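Local coordinates for uncharacterized protein (Porphyromonas gingivalis, PDB 2QSV) that is of unknown function, possibly linked to cysteine-peptidase activity, and forms two linked immunoglobulin-like domains, the C-terminal part of a longer protein, at residues I14-D19 with V106-A111; S41-V46 with V99-P104; K137-I142 with S176-I181; P149-S154 with R168-P173. All blocks are in the same frame, centred on the assembly; numbering follows the deposited sequence.

Contact 1: residues I14-D19 with V106-A111; sequences ISMPED and VDNFPA
M16, present as selenomethionine, and V106 carry this meeting of two loops, each with 88 Å² of its surface buried by the opposite segment. CG of M16 lies beside its own backbone N (chi1 -63°), and from there the extended chain runs across the turn at 107-110. M16 CG passes D107 O at 3.5 Å, the M16 side chain crosses that of N108 at about a right angle with SE 4.0 Å from N108 OD1, and CE stops at the edge of the F109 ring, 3.9 Å from F109 CD2, while also touching P110 CD. N108 is the centre of an inverse gamma turn that bends the chain round this methyl. D107 CB lies over the centre of one face of the same ring.

V106 splits its branches: CG1 packs on I14 CG2 at 3.6 Å, and CG2 reaches M16 CG at 3.9 Å. V106 N donates a nearly straight bond to S15 O (2.8 Å, 172°). P17 adds CD against V106 O at 3.7 Å. Within 14-19, the type I turn M16-D19 is tightened by a hydrogen bond from M16 N, which meets D19 OD2 at 3.0 Å from above the carboxylate plane. P210 of the second domain touches both V106 and F109, and D107 OD2 is bonded to H153 NE2. S15 also pairs through its backbone with P104, giving a parallel beta bridge round position 105. It prolongs the parallel pairing of strands 9-11 and 94-105, the second half of a split first strand beside the last, as with A' and G of immunoglobulin-like sandwiches.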
# COMPACT_ATOMS: atom_id res chain seq x y z
N ILE A 14 -6.99 6.35 4.72
CA ILE A 14 -6.13 6.74 5.86
C ILE A 14 -6.93 6.57 7.14
O ILE A 14 -8.05 7.10 7.25
CB ILE A 14 -5.70 8.19 5.78
CG1 ILE A 14 -5.04 8.46 4.43
CG2 ILE A 14 -4.76 8.55 6.98
CD1 ILE A 14 -5.14 9.89 3.97
N SER A 15 -6.38 5.80 8.07
CA SER A 15 -7.12 5.44 9.28
C SER A 15 -6.27 5.52 10.53
O SER A 15 -5.06 5.23 10.49
CB SER A 15 -7.58 3.98 9.20
OG SER A 15 -8.44 3.76 8.11
N MSE A 16 -6.94 5.86 11.63
CA MSE A 16 -6.38 5.72 12.97
C MSE A 16 -6.80 4.38 13.59
O MSE A 16 -7.76 3.75 13.11
CB MSE A 16 -6.81 6.88 13.84
CG MSE A 16 -6.29 8.20 13.33
SE MSE A 16 -6.99 9.62 14.44
CE MSE A 16 -5.98 11.09 13.71
N PRO A 17 -6.07 3.91 14.63
CA PRO A 17 -6.35 2.54 15.11
C PRO A 17 -7.80 2.25 15.48
O PRO A 17 -8.21 1.11 15.38
CB PRO A 17 -5.48 2.42 16.35
CG PRO A 17 -4.34 3.33 16.09
CD PRO A 17 -4.94 4.52 15.36
N GLU A 18 -8.55 3.27 15.91
CA GLU A 18 -9.94 3.07 16.32
C GLU A 18 -10.96 3.27 15.20
O GLU A 18 -12.17 3.04 15.41
CB GLU A 18 -10.30 4.00 17.49
CG GLU A 18 -9.61 3.64 18.81
CD GLU A 18 -10.11 2.30 19.43
OE1 GLU A 18 -10.54 1.38 18.68
OE2 GLU A 18 -10.06 2.17 20.69
N ASP A 19 -10.51 3.70 14.03
CA ASP A 19 -11.40 3.85 12.89
C ASP A 19 -12.10 2.55 12.50
O ASP A 19 -11.56 1.46 12.63
CB ASP A 19 -10.69 4.49 11.70
CG ASP A 19 -10.49 5.97 11.89
OD1 ASP A 19 -11.07 6.51 12.86
OD2 ASP A 19 -9.77 6.63 11.13
N VAL A 106 -2.25 5.52 10.52
CA VAL A 106 -1.54 6.70 11.05
C VAL A 106 -1.66 6.78 12.59
O VAL A 106 -2.41 6.01 13.19
CB VAL A 106 -2.00 8.06 10.34
CG1 VAL A 106 -1.75 7.99 8.80
CG2 VAL A 106 -3.45 8.41 10.64
N ASP A 107 -0.94 7.72 13.20
CA ASP A 107 -1.05 7.99 14.65
C ASP A 107 -2.41 8.49 15.12
O ASP A 107 -3.15 9.20 14.40
CB ASP A 107 0.01 9.01 15.08
CG ASP A 107 1.43 8.45 14.97
OD1 ASP A 107 1.81 7.64 15.84
OD2 ASP A 107 2.16 8.79 14.00
N ASN A 108 -2.74 8.14 16.36
CA ASN A 108 -3.83 8.83 17.05
C ASN A 108 -3.41 10.22 17.54
O ASN A 108 -3.01 10.40 18.70
CB ASN A 108 -4.39 7.95 18.18
CG ASN A 108 -5.61 8.56 18.86
OD1 ASN A 108 -6.24 9.49 18.36
ND2 ASN A 108 -5.91 8.06 20.05
N PHE A 109 -3.53 11.20 16.64
CA PHE A 109 -2.97 12.52 16.86
C PHE A 109 -3.63 13.32 17.98
O PHE A 109 -2.92 14.09 18.63
CB PHE A 109 -2.90 13.37 15.56
CG PHE A 109 -1.87 12.89 14.57
CD1 PHE A 109 -0.49 13.06 14.81
CD2 PHE A 109 -2.28 12.26 13.39
CE1 PHE A 109 0.47 12.61 13.91
CE2 PHE A 109 -1.34 11.78 12.48
CZ PHE A 109 0.04 11.97 12.71
N PRO A 110 -4.98 13.21 18.18
CA PRO A 110 -5.58 13.90 19.37
C PRO A 110 -5.04 13.44 20.72
O PRO A 110 -5.06 14.23 21.68
CB PRO A 110 -7.10 13.61 19.24
CG PRO A 110 -7.30 13.30 17.73
CD PRO A 110 -6.02 12.54 17.36
N ALA A 111 -4.53 12.22 20.79
CA ALA A 111 -3.78 11.75 21.95
C ALA A 111 -2.29 12.16 22.00
O ALA A 111 -1.60 11.79 22.94
CB ALA A 111 -3.90 10.24 22.06

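Contact 2: residues S41-V46 with V99-P104; sequences SLPSFV and VMVSLP
The F45 ring is sandwiched between P43 of its own turn and L103 of the strand, with V101 at its edge. Its CG sits between the backbone N and the carbonyl carbon (chi1 51°), a rotation that turns the ring toward the 99-104 strand. F45 CB comes within 4.0 Å of L103 CD2, and the same methyl follows the ring along CG and CD1. At F45 CE1 two neighbours meet: L103 CB at 3.8 Å and V101 CG1 at 3.8 Å. F45 CZ, the tip, faces V101 O at 3.5 Å, with that oxygen in the plane of the ring.

L103 CB therefore forms a CH-pi contact over one face, 4.0 Å from the F45 ring centroid, and P43 CB covers the centre of the opposite face. P43 also reaches the strand itself, its CG 3.7 Å from V101 CB. The turn that holds both residues is type I, from P43 to V46, closed by V46 N to P43 O at 3.2 Å. It lies where the chain leaves strand 35-41 of one sheet for strand 46-47 of the other, and L67 of strand 61-67 touches both F45 and L103.

No hydrogen bond joins the two segments. The contact rests on buried apolar packing inside the beta sandwich, with a carbonyl oxygen facing the ring's weakly positive C-H edge as its one polar touch.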
# COMPACT_ATOMS: atom_id res chain seq x y z
N SER A 41 -7.00 -17.10 3.78
CA SER A 41 -6.21 -16.21 4.63
C SER A 41 -6.75 -14.79 4.52
O SER A 41 -7.06 -14.34 3.43
CB SER A 41 -4.73 -16.26 4.23
OG SER A 41 -3.91 -15.66 5.20
N LEU A 42 -6.90 -14.11 5.67
CA LEU A 42 -7.34 -12.72 5.75
C LEU A 42 -6.20 -11.87 6.27
O LEU A 42 -5.48 -12.33 7.13
CB LEU A 42 -8.47 -12.55 6.78
CG LEU A 42 -9.92 -12.95 6.54
CD1 LEU A 42 -10.69 -12.85 7.87
CD2 LEU A 42 -10.56 -12.06 5.47
N PRO A 43 -6.07 -10.61 5.80
CA PRO A 43 -5.21 -9.64 6.47
C PRO A 43 -5.45 -9.57 7.98
O PRO A 43 -6.60 -9.65 8.42
CB PRO A 43 -5.62 -8.32 5.81
CG PRO A 43 -5.97 -8.72 4.44
CD PRO A 43 -6.69 -10.04 4.60
N SER A 44 -4.39 -9.40 8.76
CA SER A 44 -4.51 -9.32 10.22
C SER A 44 -5.36 -8.15 10.73
O SER A 44 -5.79 -8.15 11.89
CB SER A 44 -3.13 -9.20 10.86
OG SER A 44 -2.54 -7.97 10.50
N PHE A 45 -5.60 -7.16 9.86
CA PHE A 45 -6.31 -5.93 10.23
C PHE A 45 -7.74 -5.90 9.68
O PHE A 45 -8.40 -4.86 9.75
CB PHE A 45 -5.54 -4.66 9.78
CG PHE A 45 -5.11 -4.66 8.31
CD1 PHE A 45 -5.97 -4.22 7.30
CD2 PHE A 45 -3.84 -5.11 7.95
CE1 PHE A 45 -5.55 -4.21 5.94
CE2 PHE A 45 -3.41 -5.09 6.60
CZ PHE A 45 -4.26 -4.63 5.61
N VAL A 46 -8.21 -7.02 9.13
CA VAL A 46 -9.59 -7.08 8.66
C VAL A 46 -10.43 -8.19 9.30
O VAL A 46 -9.89 -9.15 9.84
CB VAL A 46 -9.75 -7.15 7.10
CG1 VAL A 46 -8.87 -6.15 6.35
CG2 VAL A 46 -9.61 -8.56 6.59
N VAL A 99 -5.72 -11.08 -3.47
CA VAL A 99 -5.95 -9.66 -3.66
C VAL A 99 -5.16 -8.97 -2.55
O VAL A 99 -5.30 -9.35 -1.38
CB VAL A 99 -7.48 -9.34 -3.55
CG1 VAL A 99 -7.75 -7.83 -3.47
CG2 VAL A 99 -8.20 -9.93 -4.78
N MSE A 100 -4.34 -8.00 -2.91
CA MSE A 100 -3.59 -7.24 -1.91
C MSE A 100 -4.48 -6.20 -1.24
O MSE A 100 -5.13 -5.41 -1.91
CB MSE A 100 -2.36 -6.56 -2.52
CG MSE A 100 -1.34 -6.05 -1.45
SE MSE A 100 -0.49 -7.47 -0.37
CE MSE A 100 0.08 -8.72 -1.77
N VAL A 101 -4.52 -6.23 0.08
CA VAL A 101 -5.28 -5.28 0.85
C VAL A 101 -4.28 -4.32 1.55
O VAL A 101 -3.37 -4.76 2.27
CB VAL A 101 -6.18 -6.02 1.87
CG1 VAL A 101 -7.11 -5.07 2.58
CG2 VAL A 101 -6.98 -7.19 1.18
N SER A 102 -4.46 -3.01 1.34
CA SER A 102 -3.58 -1.98 1.90
C SER A 102 -4.29 -1.09 2.90
O SER A 102 -5.47 -0.73 2.74
CB SER A 102 -2.97 -1.11 0.81
OG SER A 102 -2.03 -1.86 0.07
N LEU A 103 -3.55 -0.75 3.95
CA LEU A 103 -4.02 0.13 5.00
C LEU A 103 -2.95 1.18 5.30
O LEU A 103 -1.84 0.82 5.73
CB LEU A 103 -4.33 -0.67 6.29
CG LEU A 103 -4.68 0.10 7.57
CD1 LEU A 103 -5.95 0.95 7.37
CD2 LEU A 103 -4.83 -0.88 8.75
N PRO A 104 -3.27 2.48 5.06
CA PRO A 104 -2.45 3.59 5.58
C PRO A 104 -2.82 3.89 7.02
O PRO A 104 -3.72 4.67 7.28
CB PRO A 104 -2.81 4.79 4.65
CG PRO A 104 -3.89 4.21 3.60
CD PRO A 104 -4.43 2.96 4.28

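Contact 3: residues K137-I142 with S176-I181; sequences KAAIEI and STLLRI
Strands 137-142 and 176-181 pair antiparallel, at 152°, in the four-stranded sheet of the second, Ig-like domain. The hydrogen-bonded pairs A138-I181, I140-L179 and I142-T177 each exchange two backbone bonds, so all six N-H groups and six carbonyls of these residues find partners across the contact. The I142 N to T177 O bond is short and nearly straight (2.8 Å, 172°). At the other end the donors sit farther out of plane: in the A138-I181 pair both lie about 30° out of the acceptor's carbonyl plane, and the two acceptors, A138 O and I181 O, come within 3.2 Å of each other. Between the pairs, A139 CA sends a C-H toward L179 O at 3.2 Å.

The other edge of strand 176-181 is used as well, L178 and R180 pairing through their backbones with D167 and V165. On the face carrying A139, E141, L178 and R180, a single side-chain bond crosses: S176 OG donates to E141 OE2 at 2.6 Å, on the anti side of the carboxylate. E141 gets there fully stretched, with CG anti to its N. R180 instead forms a salt bridge with D167, and L178 CD1 lies against one face of its guanidinium. The opposite face is largely apolar, apart from T177, whose OG1 has a weak hydrogen bond to R168 N; L122 and I214 touch I140, whose CD1 meets I181 CD1 at 3.7 Å.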
# COMPACT_ATOMS: atom_id res chain seq x y z
N LYS A 137 20.54 7.69 -9.28
CA LYS A 137 20.29 8.02 -7.91
C LYS A 137 19.92 9.49 -7.74
O LYS A 137 20.37 10.34 -8.49
CB LYS A 137 21.52 7.71 -7.07
CG LYS A 137 21.80 6.24 -6.88
CD LYS A 137 23.13 6.11 -6.11
CE LYS A 137 23.59 4.66 -6.02
NZ LYS A 137 24.54 4.48 -4.89
N ALA A 138 19.09 9.77 -6.75
CA ALA A 138 18.83 11.13 -6.32
C ALA A 138 18.64 11.11 -4.81
O ALA A 138 18.53 10.05 -4.19
CB ALA A 138 17.57 11.70 -7.03
N ALA A 139 18.59 12.27 -4.20
CA ALA A 139 18.40 12.34 -2.75
C ALA A 139 17.50 13.51 -2.44
O ALA A 139 17.70 14.57 -2.95
CB ALA A 139 19.74 12.48 -2.06
N ILE A 140 16.47 13.30 -1.64
CA ILE A 140 15.65 14.40 -1.22
C ILE A 140 15.90 14.59 0.27
O ILE A 140 15.84 13.63 1.03
CB ILE A 140 14.15 14.13 -1.51
CG1 ILE A 140 13.85 14.38 -3.02
CG2 ILE A 140 13.20 14.98 -0.66
CD1 ILE A 140 12.46 13.97 -3.43
N GLU A 141 16.17 15.83 0.67
CA GLU A 141 16.35 16.13 2.07
C GLU A 141 15.02 16.27 2.78
O GLU A 141 14.12 17.03 2.37
CB GLU A 141 17.21 17.41 2.24
CG GLU A 141 17.42 17.75 3.73
CD GLU A 141 18.39 18.91 3.99
OE1 GLU A 141 18.39 19.90 3.26
OE2 GLU A 141 19.11 18.86 4.98
N ILE A 142 14.87 15.49 3.83
CA ILE A 142 13.70 15.57 4.61
C ILE A 142 14.01 16.30 5.90
O ILE A 142 14.83 15.86 6.67
CB ILE A 142 13.15 14.17 4.93
CG1 ILE A 142 12.67 13.44 3.64
CG2 ILE A 142 12.07 14.29 6.02
CD1 ILE A 142 12.16 11.99 3.93
N SER A 176 17.64 16.96 9.82
CA SER A 176 17.20 16.43 8.54
C SER A 176 17.87 15.08 8.26
O SER A 176 18.85 14.67 8.95
CB SER A 176 17.48 17.43 7.43
OG SER A 176 18.87 17.54 7.21
N THR A 177 17.33 14.38 7.27
CA THR A 177 17.92 13.12 6.82
C THR A 177 17.80 13.08 5.28
O THR A 177 17.02 13.84 4.70
CB THR A 177 17.30 11.89 7.53
OG1 THR A 177 18.13 10.76 7.30
CG2 THR A 177 15.84 11.53 7.07
N LEU A 178 18.58 12.25 4.63
CA LEU A 178 18.41 12.09 3.18
C LEU A 178 17.52 10.89 2.89
O LEU A 178 17.63 9.84 3.54
CB LEU A 178 19.78 11.90 2.51
CG LEU A 178 20.59 13.18 2.48
CD1 LEU A 178 21.92 12.97 1.80
CD2 LEU A 178 19.79 14.23 1.76
N LEU A 179 16.58 11.10 1.97
CA LEU A 179 15.82 10.01 1.32
C LEU A 179 16.59 9.63 0.09
O LEU A 179 16.76 10.43 -0.80
CB LEU A 179 14.41 10.50 0.95
CG LEU A 179 13.44 9.46 0.34
CD1 LEU A 179 13.16 8.33 1.31
CD2 LEU A 179 12.17 10.20 -0.05
N ARG A 180 17.14 8.42 0.04
CA ARG A 180 17.94 8.08 -1.14
C ARG A 180 17.02 7.39 -2.15
O ARG A 180 16.48 6.37 -1.86
CB ARG A 180 19.04 7.07 -0.80
CG ARG A 180 19.87 7.42 0.43
CD ARG A 180 20.80 8.49 0.17
NE ARG A 180 21.73 8.66 1.30
CZ ARG A 180 22.84 9.39 1.21
NH1 ARG A 180 23.14 9.95 0.05
NH2 ARG A 180 23.64 9.58 2.27
N ILE A 181 16.93 7.93 -3.35
CA ILE A 181 16.02 7.47 -4.39
C ILE A 181 16.88 6.90 -5.53
O ILE A 181 17.97 7.41 -5.83
CB ILE A 181 15.14 8.66 -4.86
CG1 ILE A 181 14.25 9.09 -3.68
CG2 ILE A 181 14.30 8.33 -6.15
CD1 ILE A 181 13.77 10.53 -3.77

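Contact 4: residues P149-S154 with R168-P173; sequences PLRLHS and RTEIKP
L150 and I171 form the hydrogen-bonded pair of an antiparallel edge: the short strand 170-171 borders the five-stranded sheet of the Ig-like domain next to strand 150-157. L150 N to I171 O and I171 N to L150 O are both 2.8 Å, and L152 N adds a third bond to T169 O at 2.9 Å. On the inner face L152 CG rests on I171 CD1 at 4.0 Å, and L152 CD1 reaches on to R168 O.

On the other face the R151 and E170 side chains run alongside each other in the same direction. Their charged ends make a long salt bridge, R151 NH1 to E170 OE1 at 3.6 Å, with the guanidinium and carboxylate planes 49° apart. P149 CB packs against E170 OE2 at 3.6 Å and also lies above one face of the R151 guanidinium, toward its rim.

Further out, N205 holds the start of strand 150-157 and the residue before it, its side chain bonding R151 N and P149 O, while N144 ND2 gives I171 O a second donor. After L152, H153 and S154 form a classic bulge opposite I203. Within 168-173, R168 folds back so that its NE donates to E170 O at 2.8 Å, almost in line with that carbonyl.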
# COMPACT_ATOMS: atom_id res chain seq x y z
N PRO A 149 10.16 14.93 17.80
CA PRO A 149 10.88 14.11 16.83
C PRO A 149 9.91 13.71 15.69
O PRO A 149 8.76 13.32 15.95
CB PRO A 149 11.31 12.86 17.63
CG PRO A 149 10.44 12.83 18.83
CD PRO A 149 9.88 14.21 19.07
N LEU A 150 10.39 13.85 14.47
CA LEU A 150 9.66 13.40 13.29
C LEU A 150 10.01 11.95 13.07
O LEU A 150 11.20 11.60 12.96
CB LEU A 150 10.09 14.22 12.08
CG LEU A 150 9.52 13.84 10.69
CD1 LEU A 150 7.99 14.09 10.63
CD2 LEU A 150 10.27 14.66 9.59
N ARG A 151 8.98 11.09 13.05
CA ARG A 151 9.14 9.68 12.83
C ARG A 151 8.60 9.24 11.47
O ARG A 151 7.48 9.63 11.12
CB ARG A 151 8.38 8.92 13.92
CG ARG A 151 8.93 9.19 15.34
CD ARG A 151 8.06 8.49 16.39
NE ARG A 151 8.31 9.09 17.70
CZ ARG A 151 9.44 8.91 18.39
NH1 ARG A 151 10.42 8.16 17.90
NH2 ARG A 151 9.60 9.49 19.57
N LEU A 152 9.38 8.48 10.73
CA LEU A 152 8.99 8.00 9.41
C LEU A 152 8.57 6.57 9.61
O LEU A 152 9.42 5.68 9.70
CB LEU A 152 10.14 8.10 8.39
CG LEU A 152 10.87 9.42 8.22
CD1 LEU A 152 11.93 9.36 7.09
CD2 LEU A 152 9.95 10.64 8.06
N HIS A 153 7.27 6.36 9.78
CA HIS A 153 6.77 5.03 10.07
C HIS A 153 6.93 4.08 8.88
O HIS A 153 7.18 2.91 9.07
CB HIS A 153 5.31 5.09 10.49
CG HIS A 153 5.05 5.97 11.65
ND1 HIS A 153 5.71 5.83 12.85
CD2 HIS A 153 4.17 6.99 11.81
CE1 HIS A 153 5.24 6.71 13.70
NE2 HIS A 153 4.30 7.43 13.10
N SER A 154 6.72 4.57 7.67
CA SER A 154 6.98 3.73 6.49
C SER A 154 7.28 4.60 5.28
O SER A 154 6.85 5.75 5.23
CB SER A 154 5.77 2.79 6.19
OG SER A 154 4.63 3.57 5.90
N ARG A 168 17.71 7.80 8.03
CA ARG A 168 17.21 7.65 9.39
C ARG A 168 15.71 7.67 9.38
O ARG A 168 15.10 8.26 8.47
CB ARG A 168 17.61 8.90 10.23
CG ARG A 168 19.05 8.94 10.62
CD ARG A 168 19.30 10.18 11.58
NE ARG A 168 18.56 10.01 12.81
CZ ARG A 168 18.92 9.19 13.79
NH1 ARG A 168 20.03 8.48 13.68
NH2 ARG A 168 18.18 9.10 14.90
N THR A 169 15.10 7.09 10.40
CA THR A 169 13.64 7.11 10.51
C THR A 169 13.16 7.94 11.69
O THR A 169 11.95 8.01 11.94
CB THR A 169 12.99 5.71 10.63
OG1 THR A 169 13.55 5.03 11.75
CG2 THR A 169 13.18 4.88 9.37
N GLU A 170 14.10 8.54 12.41
CA GLU A 170 13.73 9.49 13.46
C GLU A 170 14.62 10.71 13.34
O GLU A 170 15.87 10.59 13.27
CB GLU A 170 13.79 8.87 14.86
CG GLU A 170 13.32 9.85 15.95
CD GLU A 170 13.70 9.41 17.37
OE1 GLU A 170 14.03 8.21 17.55
OE2 GLU A 170 13.66 10.26 18.31
N ILE A 171 13.97 11.87 13.26
CA ILE A 171 14.64 13.13 12.97
C ILE A 171 14.33 14.12 14.05
O ILE A 171 13.15 14.47 14.30
CB ILE A 171 14.31 13.69 11.56
CG1 ILE A 171 14.74 12.66 10.48
CG2 ILE A 171 15.16 14.93 11.22
CD1 ILE A 171 13.60 11.75 9.99
N LYS A 172 15.40 14.62 14.69
CA LYS A 172 15.19 15.60 15.79
C LYS A 172 14.76 16.96 15.24
O LYS A 172 15.06 17.27 14.09
CB LYS A 172 16.43 15.73 16.72
CG LYS A 172 17.64 16.26 16.01
CD LYS A 172 18.89 16.33 16.96
CE LYS A 172 19.48 14.96 17.31
NZ LYS A 172 20.56 15.10 18.37
N PRO A 173 14.11 17.79 16.06
CA PRO A 173 13.73 19.18 15.64
C PRO A 173 14.88 19.98 15.06
O PRO A 173 15.99 20.00 15.66
CB PRO A 173 13.19 19.83 16.91
CG PRO A 173 12.80 18.68 17.81
CD PRO A 173 13.65 17.48 17.43

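From the N terminus, contact 1 opens after strand 9-11 and closes just after strand 94-105, enclosing contact 2, which joins the crossing between the two sheets to the last strand of the first domain. The two also touch where S15 OG packs on L103 CD1. The chain then enters the second domain, where contact 3 closes a loop within which contact 4 is nested; T177 CG2 packs on I171 CD1 between them, joining the two sheets of that sandwich. Contacts 1 and 4 are in series but touch through D107 and H153, a polar link between the domains. Contacts 2 and 3 stay about 17 Å apart at their nearest atoms.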